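Local atomic coordinates of WbbZ protein (Klebsiella pneumoniae subsp. pneumoniae NTUH-K2044, PDB entry 6X1L), a protein that is of uncharacterised function but, as a member of the polysaccharide pyruvyl transferase family, may transfer pyruvyl groups to a bacterial polysaccharide. Residues A151-L156 with I232-L237; N171-T175 with N224-V230; N188-S192 with M213-L217; K239-P245 with K265-T270. One frame throughout, in Å; residues are numbered along the deposited sequence.

Interaction 1: A151-L156 with I232-L237; sequences AFYLDL and ILASLL
I232 meets the 151-156 segment with several of its branches. Its CG2 methyl lies 3.8 Å from CB of A151, and the same methyl sits over one face of the F152 ring, displaced toward the rim. A151 and I232 are also the residues whose CA atoms are nearest across the contact. The CD1 methyl of I232 reaches F152 CE2 at 3.9 Å, and the two side chains cross at about a right angle. F152 gets there through its first torsion (chi1 -65°), which keeps CG beside the backbone N and brings the ring to a helix at which its first bond does not aim. One residue on, L233 turns its CD2 methyl to the CD2 of L154, also 3.9 Å away. L236 has more surface buried here than any other residue. Its CD1 methyl packs on the carbonyl oxygen of A151 at 3.6 Å, while its CD2 approaches F152 obliquely. That oxygen is already bonded to L154 N within its own turn, so the methyl covers a satisfied acceptor. L236 also meets L156, whose CD2 is 3.5 Å from L236 O and 4.0 Å from L236 CB. L237 closes the series, with its CD2 4.3 Å from L156 CD1. No hydrogen bond crosses the contact, which is van der Waals packing of carbon on carbon and on two backbone oxygens. The loop 151-156 runs between strand 144-146 of the six-stranded sheet and strand 167-172 of the four-stranded one, and here it packs on helix 228-236, which lies against the four-stranded sheet, consistent with a two-domain GT-B-like layout. Helix 33-48 touches A151, L154 and L233, while helix 203-218 covers L156, L233 and L237.

Interaction 2: N171-T175 with N224-V230; sequences NCFRT and NTDRLHV
N224 reaches N171 through its side-chain amide: ND2 donates to N171 OD1 at 3.1 Å, almost straight at 168°. The two side chains lie side by side and point the same way, with their amide planes turned by 34°. N224 OD1 is taken by N242 ND2, so this amide links three adjacent strands. The backbone oxygen of N224 accepts from C172 N at 2.9 Å, one of the main-chain bonds that join the strands in parallel register.

C172 carries the next step. Its carbonyl oxygen receives T225 OG1, 2.6 Å away and in the carbonyl plane, while its CB packs on V230 CG1. T225 OG1 in turn accepts from R227 N at 2.8 Å, forming an ST turn; with OG1 anti to the backbone N (chi1 -175°), one hydroxyl serves both segments just ahead of helix 228-236. This is the C-terminal end of neighbouring strands in a parallel sheet, joined through helix 203-218 as a beta-alpha-beta crossover, in a four-stranded sheet where 167-172 is outermost within the chain.

Beyond the strands, R174 N donates to D226 OD1 at 3.0 Å, using the oxygen's syn lone pair. F173 lays its ring face against T225 CA, 4.2 Å from the ring centroid. R174 CG sits over one face of the R227 guanidinium, 3.6 Å from NH2; R227 NH2 also makes a salt bridge to D190, which probably offsets the nearness of the two arginines.

Interaction 3: N188-S192 with M213-L217; sequences NHDIS and MINFL
Within the crossover between strands 167-172 and 220-225, the loop holding H189, I191 and S192 folds back onto M213, F216 and L217 of the connecting helix 203-218. I191 has the most surface buried. Its CG2 methyl stands over the face of the F216 ring, 4.0 Å from the centroid and only 15° off the normal, the geometry of a CH-pi contact. With chi1 at 58°, CG1 lies between the backbone N and carbonyl carbon, and it meets the CE methyl of M213, modelled as selenomethionine, at 4.0 Å. CD1 extends further, to L217 CD2 at 4.2 Å. A bend at chi3 of M213 also brings its methyl to S192 OG.

H189 approaches F216 differently. Its CB is 3.7 Å from F216 CZ, and F216 CE1 comes over one face of the imidazole. The planes are inclined at 43°, so the pair is oblique, neither stacked nor edge-to-face. No hydrogen bond crosses the contact.

C172 of strand 167-172 also touches F216, and V230 of helix 228-236 lies against I191, S192 and M213. The second subunit adds W195 against I191 and Y199 against F216, placing this buried patch between helix 203-218, the sheet and the dimer interface.

Interaction 4: K239-P245 with K265-T270; sequences KEVNFYP and KTCFIT
F243 and F268 meet edge to face: the edge of F268 is directed at the face of F243, with ring planes 88° apart and centroids separated by 5.7 Å in an offset arrangement. Both side chains leave on the sheet face that carries V241 and T266, each with CG anti to the backbone N (chi1 -164° in F243). Further out, F268 CZ packs on P245 CB at 3.4 Å.

V241 and T266 lie side by side and point the same way, V241 CB being 3.5 Å from T266 OG1. That hydroxyl also pairs with S235 OG and with a water 2.8 Å away, which donates to K239 O, so the hydroxyl of this buried threonine is satisfied.

On the face of N242, I269 spans two residues. Its CD1 reaches N242 CB at 3.6 Å, and its CB stands over one face of the Y244 ring, a CH-pi contact 4.2 Å from the centroid.

Four nearly straight backbone bonds, from V241 N to K265 O through I269 N to F243 O (2.9 Å), hold the strands in parallel register, which brings these side chains together. The strands form a beta-alpha-beta unit with helix 250-259, which touches F243 and F268. Helix 228-236 packs on V241 and F243, and strand 220-225 flanks strand 240-243 on the side away from 266-268, itself the outermost strand within the chain.

How the interactions relate
From the N terminus, 151-156 comes first and is met by 232-237 only after 75 residues, so interaction 1 closes the longest loop. Within it, interaction 2 brings 171-175 to 224-230, and inside that again interaction 3 joins 188-192 to 213-217: three contacts enclosed one in another without crossing. Interaction 4 follows in series, closing the short excursion from 239-245 to 265-270. Interactions 2 and 4 lie in the same parallel sheet, joined where strands 220-225 and 240-243 are neighbours. Interactions 1 and 2 share helix 228-236, and interaction 3 supplies helix 203-218 beside it. Together they bind the inter-sheet connection, two helices and all strands of the four-stranded sheet.

Interaction 1: A151-L156 with I232-L237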
loop_
_atom_site.group_PDB
_atom_site.type_symbol
_atom_site.label_atom_id
_atom_site.label_comp_id
_atom_site.label_asym_id
_atom_site.label_seq_id
_atom_site.Cartn_x
_atom_site.Cartn_y
_atom_site.Cartn_z
ATOM N N ALA A 151 -8.483 -3.937 15.691
ATOM C CA ALA A 151 -8.901 -4.262 14.328
ATOM C C ALA A 151 -10.298 -4.865 14.273
ATOM O O ALA A 151 -10.956 -4.781 13.233
ATOM C CB ALA A 151 -7.899 -5.212 13.669
ATOM N N PHE A 152 -10.784 -5.453 15.367
ATOM C CA PHE A 152 -12.165 -5.914 15.340
ATOM C C PHE A 152 -13.155 -4.756 15.303
ATOM O O PHE A 152 -14.323 -4.971 14.962
ATOM C CB PHE A 152 -12.421 -6.848 16.526
ATOM C CG PHE A 152 -11.612 -8.117 16.462
ATOM C CD1 PHE A 152 -12.060 -9.205 15.722
ATOM C CD2 PHE A 152 -10.386 -8.206 17.098
ATOM C CE1 PHE A 152 -11.310 -10.365 15.636
ATOM C CE2 PHE A 152 -9.630 -9.366 17.022
ATOM C CZ PHE A 152 -10.093 -10.447 16.287
ATOM N N TYR A 153 -12.706 -3.533 15.594
ATOM C CA TYR A 153 -13.527 -2.333 15.457
ATOM C C TYR A 153 -13.535 -1.768 14.041
ATOM O O TYR A 153 -14.152 -0.722 13.819
ATOM C CB TYR A 153 -13.045 -1.234 16.409
ATOM C CG TYR A 153 -13.581 -1.340 17.821
ATOM C CD1 TYR A 153 -14.791 -0.748 18.168
ATOM C CD2 TYR A 153 -12.873 -2.015 18.805
ATOM C CE1 TYR A 153 -15.287 -0.835 19.455
ATOM C CE2 TYR A 153 -13.360 -2.107 20.097
ATOM C CZ TYR A 153 -14.567 -1.515 20.413
ATOM O OH TYR A 153 -15.058 -1.603 21.696
ATOM N N LEU A 154 -12.862 -2.415 13.092
ATOM C CA LEU A 154 -12.746 -1.860 11.745
ATOM C C LEU A 154 -14.118 -1.734 11.094
ATOM O O LEU A 154 -14.890 -2.695 11.049
ATOM C CB LEU A 154 -11.832 -2.746 10.900
ATOM C CG LEU A 154 -11.346 -2.205 9.550
ATOM C CD1 LEU A 154 -10.348 -1.078 9.750
ATOM C CD2 LEU A 154 -10.731 -3.335 8.742
ATOM N N ASP A 155 -14.423 -0.536 10.591
ATOM C CA ASP A 155 -15.667 -0.284 9.861
ATOM C C ASP A 155 -15.520 -0.863 8.455
ATOM O O ASP A 155 -15.285 -0.157 7.471
ATOM C CB ASP A 155 -15.976 1.208 9.834
ATOM C CG ASP A 155 -17.320 1.515 9.208
ATOM O OD1 ASP A 155 -18.088 0.565 8.946
ATOM O OD2 ASP A 155 -17.604 2.708 8.974
ATOM N N LEU A 156 -15.716 -2.182 8.368
ATOM C CA LEU A 156 -15.223 -2.965 7.239
ATOM C C LEU A 156 -15.806 -2.522 5.901
ATOM O O LEU A 156 -15.116 -2.580 4.879
ATOM C CB LEU A 156 -15.523 -4.445 7.481
ATOM C CG LEU A 156 -14.980 -5.471 6.487
ATOM C CD1 LEU A 156 -13.461 -5.424 6.449
ATOM C CD2 LEU A 156 -15.468 -6.863 6.854
ATOM N N ILE A 232 -6.734 -11.742 11.081
ATOM C CA ILE A 232 -7.887 -10.976 11.544
ATOM C C ILE A 232 -8.690 -10.442 10.361
ATOM O O ILE A 232 -9.916 -10.591 10.307
ATOM C CB ILE A 232 -7.436 -9.846 12.489
ATOM C CG1 ILE A 232 -7.045 -10.426 13.857
ATOM C CG2 ILE A 232 -8.539 -8.812 12.649
ATOM C CD1 ILE A 232 -6.455 -9.413 14.800
ATOM N N LEU A 233 -8.010 -9.818 9.393
ATOM C CA LEU A 233 -8.706 -9.273 8.229
ATOM C C LEU A 233 -9.469 -10.360 7.487
ATOM O O LEU A 233 -10.652 -10.198 7.166
ATOM C CB LEU A 233 -7.712 -8.591 7.290
ATOM C CG LEU A 233 -7.164 -7.216 7.660
ATOM C CD1 LEU A 233 -6.217 -6.743 6.568
ATOM C CD2 LEU A 233 -8.295 -6.218 7.870
ATOM N N ALA A 234 -8.806 -11.484 7.208
ATOM C CA ALA A 234 -9.477 -12.582 6.525
ATOM C C ALA A 234 -10.642 -13.125 7.341
ATOM O O ALA A 234 -11.656 -13.540 6.769
ATOM C CB ALA A 234 -8.474 -13.690 6.210
ATOM N N SER A 235 -10.521 -13.125 8.675
ATOM C CA SER A 235 -11.628 -13.561 9.523
ATOM C C SER A 235 -12.808 -12.605 9.421
ATOM O O SER A 235 -13.963 -13.042 9.354
ATOM C CB SER A 235 -11.170 -13.682 10.979
ATOM O OG SER A 235 -10.217 -14.717 11.133
ATOM N N LEU A 236 -12.540 -11.295 9.431
ATOM C CA LEU A 236 -13.599 -10.318 9.197
ATOM C C LEU A 236 -14.263 -10.524 7.841
ATOM O O LEU A 236 -15.473 -10.306 7.699
ATOM C CB LEU A 236 -13.038 -8.899 9.292
ATOM C CG LEU A 236 -12.428 -8.477 10.629
ATOM C CD1 LEU A 236 -11.964 -7.031 10.567
ATOM C CD2 LEU A 236 -13.433 -8.673 11.752
ATOM N N LEU A 237 -13.494 -10.945 6.840
ATOM C CA LEU A 237 -14.027 -11.191 5.506
ATOM C C LEU A 237 -14.794 -12.503 5.403
ATOM O O LEU A 237 -15.328 -12.805 4.332
ATOM C CB LEU A 237 -12.889 -11.177 4.482
ATOM C CG LEU A 237 -12.135 -9.855 4.334
ATOM C CD1 LEU A 237 -10.908 -10.030 3.453
ATOM C CD2 LEU A 237 -13.051 -8.783 3.771
#

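Interaction 2: N171-T175 with N224-V230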
loop_
_atom_site.group_PDB
_atom_site.type_symbol
_atom_site.label_atom_id
_atom_site.label_comp_id
_atom_site.label_asym_id
_atom_site.label_seq_id
_atom_site.Cartn_x
_atom_site.Cartn_y
_atom_site.Cartn_z
ATOM N N ASN A 171 -1.055 -17.573 0.341
ATOM C CA ASN A 171 -0.032 -17.797 1.356
ATOM C C ASN A 171 0.549 -16.449 1.760
ATOM O O ASN A 171 1.104 -15.736 0.918
ATOM C CB ASN A 171 1.068 -18.723 0.835
ATOM C CG ASN A 171 0.571 -20.128 0.562
ATOM O OD1 ASN A 171 -0.370 -20.601 1.197
ATOM N ND2 ASN A 171 1.207 -20.806 -0.385
ATOM N N CYS A 172 0.421 -16.099 3.045
ATOM C CA CYS A 172 0.891 -14.811 3.571
ATOM C C CYS A 172 1.740 -15.074 4.815
ATOM O O CYS A 172 1.289 -14.871 5.946
ATOM C CB CYS A 172 -0.292 -13.884 3.868
ATOM S SG CYS A 172 -1.413 -13.629 2.450
ATOM N N PHE A 173 2.977 -15.512 4.603
ATOM C CA PHE A 173 3.856 -15.916 5.689
ATOM C C PHE A 173 5.039 -14.968 5.828
ATOM O O PHE A 173 5.513 -14.372 4.856
ATOM C CB PHE A 173 4.366 -17.345 5.481
ATOM C CG PHE A 173 3.311 -18.391 5.672
ATOM C CD1 PHE A 173 3.080 -18.937 6.924
ATOM C CD2 PHE A 173 2.546 -18.827 4.601
ATOM C CE1 PHE A 173 2.108 -19.899 7.106
ATOM C CE2 PHE A 173 1.572 -19.791 4.775
ATOM C CZ PHE A 173 1.353 -20.328 6.030
ATOM N N ARG A 174 5.514 -14.861 7.067
ATOM C CA ARG A 174 6.645 -14.005 7.400
ATOM C C ARG A 174 7.883 -14.414 6.611
ATOM O O ARG A 174 8.281 -15.583 6.622
ATOM C CB ARG A 174 6.908 -14.088 8.906
ATOM C CG ARG A 174 7.873 -13.065 9.447
ATOM C CD ARG A 174 7.816 -13.048 10.965
ATOM N NE ARG A 174 8.884 -12.236 11.536
ATOM C CZ ARG A 174 10.067 -12.719 11.897
ATOM N NH1 ARG A 174 10.330 -14.012 11.751
ATOM N NH2 ARG A 174 10.987 -11.912 12.407
ATOM N N THR A 175 8.499 -13.438 5.934
ATOM C CA THR A 175 9.567 -13.731 4.978
ATOM C C THR A 175 10.816 -14.283 5.652
ATOM O O THR A 175 11.606 -14.985 5.009
ATOM C CB THR A 175 9.929 -12.473 4.186
ATOM O OG1 THR A 175 10.283 -11.423 5.095
ATOM C CG2 THR A 175 8.762 -12.021 3.334
ATOM N N ASN A 224 -3.799 -18.731 4.195
ATOM C CA ASN A 224 -2.862 -19.383 5.104
ATOM C C ASN A 224 -1.865 -18.334 5.583
ATOM O O ASN A 224 -1.203 -17.694 4.762
ATOM C CB ASN A 224 -2.127 -20.531 4.407
ATOM C CG ASN A 224 -3.069 -21.544 3.783
ATOM O OD1 ASN A 224 -3.951 -22.080 4.449
ATOM N ND2 ASN A 224 -2.878 -21.815 2.493
ATOM N N THR A 225 -1.739 -18.165 6.899
ATOM C CA THR A 225 -0.874 -17.093 7.375
ATOM C C THR A 225 -0.392 -17.358 8.795
ATOM O O THR A 225 -1.029 -18.085 9.563
ATOM C CB THR A 225 -1.592 -15.737 7.314
ATOM O OG1 THR A 225 -0.685 -14.694 7.686
ATOM C CG2 THR A 225 -2.797 -15.713 8.248
ATOM N N ASP A 226 0.764 -16.767 9.115
ATOM C CA ASP A 226 1.256 -16.603 10.479
ATOM C C ASP A 226 1.316 -15.128 10.869
ATOM O O ASP A 226 2.043 -14.758 11.798
ATOM C CB ASP A 226 2.630 -17.259 10.644
ATOM C CG ASP A 226 3.718 -16.595 9.791
ATOM O OD1 ASP A 226 3.426 -15.620 9.073
ATOM O OD2 ASP A 226 4.880 -17.052 9.841
ATOM N N ARG A 227 0.588 -14.283 10.142
ATOM C CA ARG A 227 0.546 -12.845 10.369
ATOM C C ARG A 227 -0.789 -12.502 11.013
ATOM O O ARG A 227 -1.841 -12.697 10.397
ATOM C CB ARG A 227 0.712 -12.083 9.052
ATOM C CG ARG A 227 2.092 -12.173 8.433
ATOM C CD ARG A 227 3.102 -11.375 9.238
ATOM N NE ARG A 227 4.275 -11.023 8.442
ATOM C CZ ARG A 227 5.331 -10.376 8.925
ATOM N NH1 ARG A 227 5.362 -10.015 10.204
ATOM N NH2 ARG A 227 6.358 -10.092 8.132
ATOM N N LEU A 228 -0.736 -11.977 12.240
ATOM C CA LEU A 228 -1.944 -11.808 13.044
ATOM C C LEU A 228 -3.021 -11.036 12.292
ATOM O O LEU A 228 -4.164 -11.492 12.178
ATOM C CB LEU A 228 -1.601 -11.098 14.354
ATOM C CG LEU A 228 -2.791 -10.827 15.271
ATOM C CD1 LEU A 228 -3.486 -12.132 15.633
ATOM C CD2 LEU A 228 -2.328 -10.098 16.523
ATOM N N HIS A 229 -2.678 -9.865 11.767
ATOM C CA HIS A 229 -3.722 -9.020 11.211
ATOM C C HIS A 229 -4.125 -9.415 9.800
ATOM O O HIS A 229 -5.208 -9.022 9.358
ATOM C CB HIS A 229 -3.295 -7.559 11.298
ATOM C CG HIS A 229 -3.371 -7.028 12.694
ATOM N ND1 HIS A 229 -2.332 -7.149 13.591
ATOM C CD2 HIS A 229 -4.390 -6.450 13.372
ATOM C CE1 HIS A 229 -2.696 -6.633 14.752
ATOM N NE2 HIS A 229 -3.942 -6.206 14.646
ATOM N N VAL A 230 -3.318 -10.211 9.101
ATOM C CA VAL A 230 -3.837 -10.928 7.942
ATOM C C VAL A 230 -4.927 -11.899 8.380
ATOM O O VAL A 230 -6.015 -11.952 7.793
ATOM C CB VAL A 230 -2.703 -11.655 7.200
ATOM C CG1 VAL A 230 -3.278 -12.533 6.092
ATOM C CG2 VAL A 230 -1.707 -10.652 6.634
#

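Interaction 3: N188-S192 with M213-L217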
loop_
_atom_site.group_PDB
_atom_site.type_symbol
_atom_site.label_atom_id
_atom_site.label_comp_id
_atom_site.label_asym_id
_atom_site.label_seq_id
_atom_site.Cartn_x
_atom_site.Cartn_y
_atom_site.Cartn_z
ATOM N N ASN A 188 4.227 -17.130 -1.966
ATOM C CA ASN A 188 4.080 -16.377 -0.726
ATOM C C ASN A 188 3.972 -14.885 -1.012
ATOM O O ASN A 188 4.767 -14.331 -1.777
ATOM C CB ASN A 188 5.254 -16.632 0.218
ATOM C CG ASN A 188 5.000 -16.081 1.615
ATOM O OD1 ASN A 188 3.902 -16.221 2.157
ATOM N ND2 ASN A 188 6.007 -15.437 2.195
ATOM N N HIS A 189 2.992 -14.242 -0.383
ATOM C CA HIS A 189 2.798 -12.796 -0.462
ATOM C C HIS A 189 2.747 -12.262 0.968
ATOM O O HIS A 189 1.698 -12.315 1.616
ATOM C CB HIS A 189 1.520 -12.448 -1.220
ATOM C CG HIS A 189 1.489 -12.962 -2.627
ATOM N ND1 HIS A 189 1.263 -14.287 -2.933
ATOM C CD2 HIS A 189 1.646 -12.324 -3.812
ATOM C CE1 HIS A 189 1.286 -14.445 -4.245
ATOM N NE2 HIS A 189 1.517 -13.270 -4.801
ATOM N N ASP A 190 3.874 -11.750 1.466
ATOM C CA ASP A 190 3.928 -11.180 2.814
ATOM C C ASP A 190 3.407 -9.744 2.760
ATOM O O ASP A 190 4.153 -8.766 2.821
ATOM C CB ASP A 190 5.341 -11.240 3.373
ATOM C CG ASP A 190 5.382 -11.027 4.880
ATOM O OD1 ASP A 190 4.301 -10.968 5.503
ATOM O OD2 ASP A 190 6.491 -10.921 5.442
ATOM N N ILE A 191 2.082 -9.633 2.633
ATOM C CA ILE A 191 1.450 -8.331 2.443
ATOM C C ILE A 191 1.566 -7.439 3.668
ATOM O O ILE A 191 1.322 -6.230 3.568
ATOM C CB ILE A 191 -0.031 -8.514 2.054
ATOM C CG1 ILE A 191 -0.770 -9.307 3.134
ATOM C CG2 ILE A 191 -0.132 -9.217 0.693
ATOM C CD1 ILE A 191 -2.270 -9.383 2.927
ATOM N N SER A 192 1.932 -8.003 4.822
ATOM C CA SER A 192 2.205 -7.175 5.992
ATOM C C SER A 192 3.440 -6.308 5.789
ATOM O O SER A 192 3.489 -5.179 6.287
ATOM C CB SER A 192 2.379 -8.054 7.233
ATOM O OG SER A 192 1.220 -8.828 7.471
HETATM N N MSE A 213 -4.479 -4.347 1.580
HETATM C CA MSE A 213 -4.438 -5.693 2.138
HETATM C C MSE A 213 -5.779 -6.390 1.961
HETATM O O MSE A 213 -5.840 -7.563 1.591
HETATM C CB MSE A 213 -4.066 -5.656 3.625
HETATM C CG MSE A 213 -2.690 -5.063 3.924
HETATM SE SE MSE A 213 -2.404 -5.074 5.878
HETATM C CE MSE A 213 -1.976 -6.957 6.093
ATOM N N ILE A 214 -6.856 -5.648 2.230
ATOM C CA ILE A 214 -8.199 -6.200 2.078
ATOM C C ILE A 214 -8.492 -6.518 0.614
ATOM O O ILE A 214 -9.030 -7.587 0.298
ATOM C CB ILE A 214 -9.240 -5.234 2.673
ATOM C CG1 ILE A 214 -9.154 -5.242 4.203
ATOM C CG2 ILE A 214 -10.646 -5.592 2.198
ATOM C CD1 ILE A 214 -10.147 -4.327 4.873
ATOM N N ASN A 215 -8.148 -5.600 -0.303
ATOM C CA ASN A 215 -8.335 -5.871 -1.729
ATOM C C ASN A 215 -7.659 -7.171 -2.132
ATOM O O ASN A 215 -8.226 -7.968 -2.889
ATOM C CB ASN A 215 -7.778 -4.729 -2.580
ATOM C CG ASN A 215 -8.572 -3.452 -2.450
ATOM O OD1 ASN A 215 -9.739 -3.458 -2.057
ATOM N ND2 ASN A 215 -7.940 -2.342 -2.793
ATOM N N PHE A 216 -6.436 -7.393 -1.645
ATOM C CA PHE A 216 -5.713 -8.614 -1.976
ATOM C C PHE A 216 -6.472 -9.841 -1.493
ATOM O O PHE A 216 -6.669 -10.803 -2.245
ATOM C CB PHE A 216 -4.313 -8.567 -1.363
ATOM C CG PHE A 216 -3.531 -9.835 -1.544
ATOM C CD1 PHE A 216 -2.837 -10.073 -2.724
ATOM C CD2 PHE A 216 -3.493 -10.795 -0.541
ATOM C CE1 PHE A 216 -2.117 -11.238 -2.901
ATOM C CE2 PHE A 216 -2.774 -11.967 -0.714
ATOM C CZ PHE A 216 -2.085 -12.186 -1.896
ATOM N N LEU A 217 -6.926 -9.812 -0.238
ATOM C CA LEU A 217 -7.520 -10.997 0.370
ATOM C C LEU A 217 -8.909 -11.293 -0.173
ATOM O O LEU A 217 -9.312 -12.460 -0.222
ATOM C CB LEU A 217 -7.579 -10.820 1.889
ATOM C CG LEU A 217 -6.226 -10.685 2.586
ATOM C CD1 LEU A 217 -6.418 -10.210 4.023
ATOM C CD2 LEU A 217 -5.488 -12.015 2.551
#

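Interaction 4: K239-P245 with K265-T270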
loop_
_atom_site.group_PDB
_atom_site.type_symbol
_atom_site.label_atom_id
_atom_site.label_comp_id
_atom_site.label_asym_id
_atom_site.label_seq_id
_atom_site.Cartn_x
_atom_site.Cartn_y
_atom_site.Cartn_z
ATOM N N LYS A 239 -13.502 -15.475 5.459
ATOM C CA LYS A 239 -12.734 -16.432 4.681
ATOM C C LYS A 239 -12.438 -17.680 5.501
ATOM O O LYS A 239 -12.554 -17.698 6.729
ATOM C CB LYS A 239 -11.418 -15.817 4.208
ATOM C CG LYS A 239 -11.568 -14.518 3.442
ATOM C CD LYS A 239 -12.303 -14.736 2.134
ATOM C CE LYS A 239 -12.286 -13.475 1.282
ATOM N NZ LYS A 239 -13.094 -13.660 0.050
ATOM N N GLU A 240 -12.048 -18.738 4.794
ATOM C CA GLU A 240 -11.469 -19.919 5.421
ATOM C C GLU A 240 -10.006 -19.616 5.721
ATOM O O GLU A 240 -9.217 -19.367 4.802
ATOM C CB GLU A 240 -11.622 -21.127 4.504
ATOM C CG GLU A 240 -11.038 -22.406 5.048
ATOM C CD GLU A 240 -11.300 -23.583 4.136
ATOM O OE1 GLU A 240 -12.224 -23.487 3.299
ATOM O OE2 GLU A 240 -10.580 -24.596 4.250
ATOM N N VAL A 241 -9.638 -19.619 7.002
ATOM C CA VAL A 241 -8.349 -19.106 7.452
ATOM C C VAL A 241 -7.605 -20.198 8.208
ATOM O O VAL A 241 -8.152 -20.803 9.138
ATOM C CB VAL A 241 -8.519 -17.861 8.338
ATOM C CG1 VAL A 241 -7.159 -17.305 8.744
ATOM C CG2 VAL A 241 -9.346 -16.814 7.617
ATOM N N ASN A 242 -6.356 -20.433 7.814
ATOM C CA ASN A 242 -5.458 -21.369 8.490
ATOM C C ASN A 242 -4.347 -20.543 9.131
ATOM O O ASN A 242 -3.430 -20.078 8.446
ATOM C CB ASN A 242 -4.911 -22.400 7.509
ATOM C CG ASN A 242 -6.001 -23.269 6.916
ATOM O OD1 ASN A 242 -6.814 -23.841 7.642
ATOM N ND2 ASN A 242 -6.036 -23.357 5.592
ATOM N N PHE A 243 -4.440 -20.361 10.444
ATOM C CA PHE A 243 -3.578 -19.460 11.198
ATOM C C PHE A 243 -2.474 -20.259 11.883
ATOM O O PHE A 243 -2.753 -21.252 12.564
ATOM C CB PHE A 243 -4.412 -18.694 12.227
ATOM C CG PHE A 243 -3.732 -17.489 12.805
ATOM C CD1 PHE A 243 -2.622 -16.933 12.194
ATOM C CD2 PHE A 243 -4.212 -16.909 13.972
ATOM C CE1 PHE A 243 -2.005 -15.820 12.733
ATOM C CE2 PHE A 243 -3.600 -15.803 14.517
ATOM C CZ PHE A 243 -2.498 -15.255 13.896
ATOM N N TYR A 244 -1.220 -19.815 11.711
ATOM C CA TYR A 244 -0.067 -20.535 12.242
ATOM C C TYR A 244 0.611 -19.749 13.365
ATOM O O TYR A 244 0.548 -18.514 13.398
ATOM C CB TYR A 244 0.951 -20.818 11.130
ATOM C CG TYR A 244 0.492 -21.869 10.142
ATOM C CD1 TYR A 244 -0.442 -21.568 9.159
ATOM C CD2 TYR A 244 0.995 -23.162 10.193
ATOM C CE1 TYR A 244 -0.864 -22.526 8.258
ATOM C CE2 TYR A 244 0.580 -24.125 9.295
ATOM C CZ TYR A 244 -0.348 -23.801 8.330
ATOM O OH TYR A 244 -0.762 -24.759 7.437
ATOM N N PRO A 245 1.277 -20.432 14.294
ATOM C CA PRO A 245 1.824 -19.752 15.473
ATOM C C PRO A 245 3.152 -19.056 15.192
ATOM O O PRO A 245 3.766 -19.204 14.133
ATOM C CB PRO A 245 2.013 -20.894 16.478
ATOM C CG PRO A 245 2.257 -22.090 15.630
ATOM C CD PRO A 245 1.436 -21.896 14.380
ATOM N N LYS A 265 -14.797 -20.368 10.838
ATOM C CA LYS A 265 -14.038 -20.731 9.649
ATOM C C LYS A 265 -12.549 -20.437 9.781
ATOM O O LYS A 265 -11.796 -20.694 8.835
ATOM C CB LYS A 265 -14.601 -20.003 8.425
ATOM C CG LYS A 265 -16.038 -20.376 8.111
ATOM C CD LYS A 265 -16.533 -19.638 6.885
ATOM C CE LYS A 265 -17.941 -20.066 6.526
ATOM N NZ LYS A 265 -18.429 -19.358 5.313
ATOM N N THR A 266 -12.112 -19.899 10.915
ATOM C CA THR A 266 -10.703 -19.668 11.203
ATOM C C THR A 266 -10.247 -20.698 12.226
ATOM O O THR A 266 -10.805 -20.770 13.327
ATOM C CB THR A 266 -10.470 -18.256 11.743
ATOM O OG1 THR A 266 -10.913 -17.286 10.789
ATOM C CG2 THR A 266 -8.993 -18.034 12.036
ATOM N N CYS A 267 -9.240 -21.491 11.872
ATOM C CA CYS A 267 -8.687 -22.470 12.794
ATOM C C CYS A 267 -7.187 -22.252 12.948
ATOM O O CYS A 267 -6.522 -21.714 12.057
ATOM C CB CYS A 267 -8.966 -23.907 12.335
ATOM S SG CYS A 267 -7.983 -24.465 10.937
ATOM N N PHE A 268 -6.668 -22.678 14.096
ATOM C CA PHE A 268 -5.277 -22.477 14.481
ATOM C C PHE A 268 -4.546 -23.808 14.373
ATOM O O PHE A 268 -4.947 -24.792 15.008
ATOM C CB PHE A 268 -5.193 -21.923 15.904
ATOM C CG PHE A 268 -3.834 -21.408 16.286
ATOM C CD1 PHE A 268 -3.413 -20.153 15.873
ATOM C CD2 PHE A 268 -2.989 -22.167 17.077
ATOM C CE1 PHE A 268 -2.167 -19.672 16.233
ATOM C CE2 PHE A 268 -1.743 -21.693 17.442
ATOM C CZ PHE A 268 -1.332 -20.443 17.018
ATOM N N ILE A 269 -3.475 -23.835 13.585
ATOM C CA ILE A 269 -2.714 -25.051 13.321
ATOM C C ILE A 269 -1.518 -25.067 14.263
ATOM O O ILE A 269 -0.567 -24.299 14.091
ATOM C CB ILE A 269 -2.271 -25.143 11.852
ATOM C CG1 ILE A 269 -3.463 -25.463 10.945
ATOM C CG2 ILE A 269 -1.190 -26.200 11.683
ATOM C CD1 ILE A 269 -4.306 -24.265 10.577
ATOM N N THR A 270 -1.566 -25.951 15.262
ATOM C CA THR A 270 -0.483 -26.053 16.234
ATOM C C THR A 270 0.698 -26.840 15.681
ATOM O O THR A 270 1.855 -26.467 15.902
ATOM C CB THR A 270 -0.998 -26.702 17.517
ATOM O OG1 THR A 270 -1.834 -27.816 17.179
ATOM C CG2 THR A 270 -1.799 -25.702 18.335
HETATM O O HOH W 1 -13.171 -16.835 9.148
#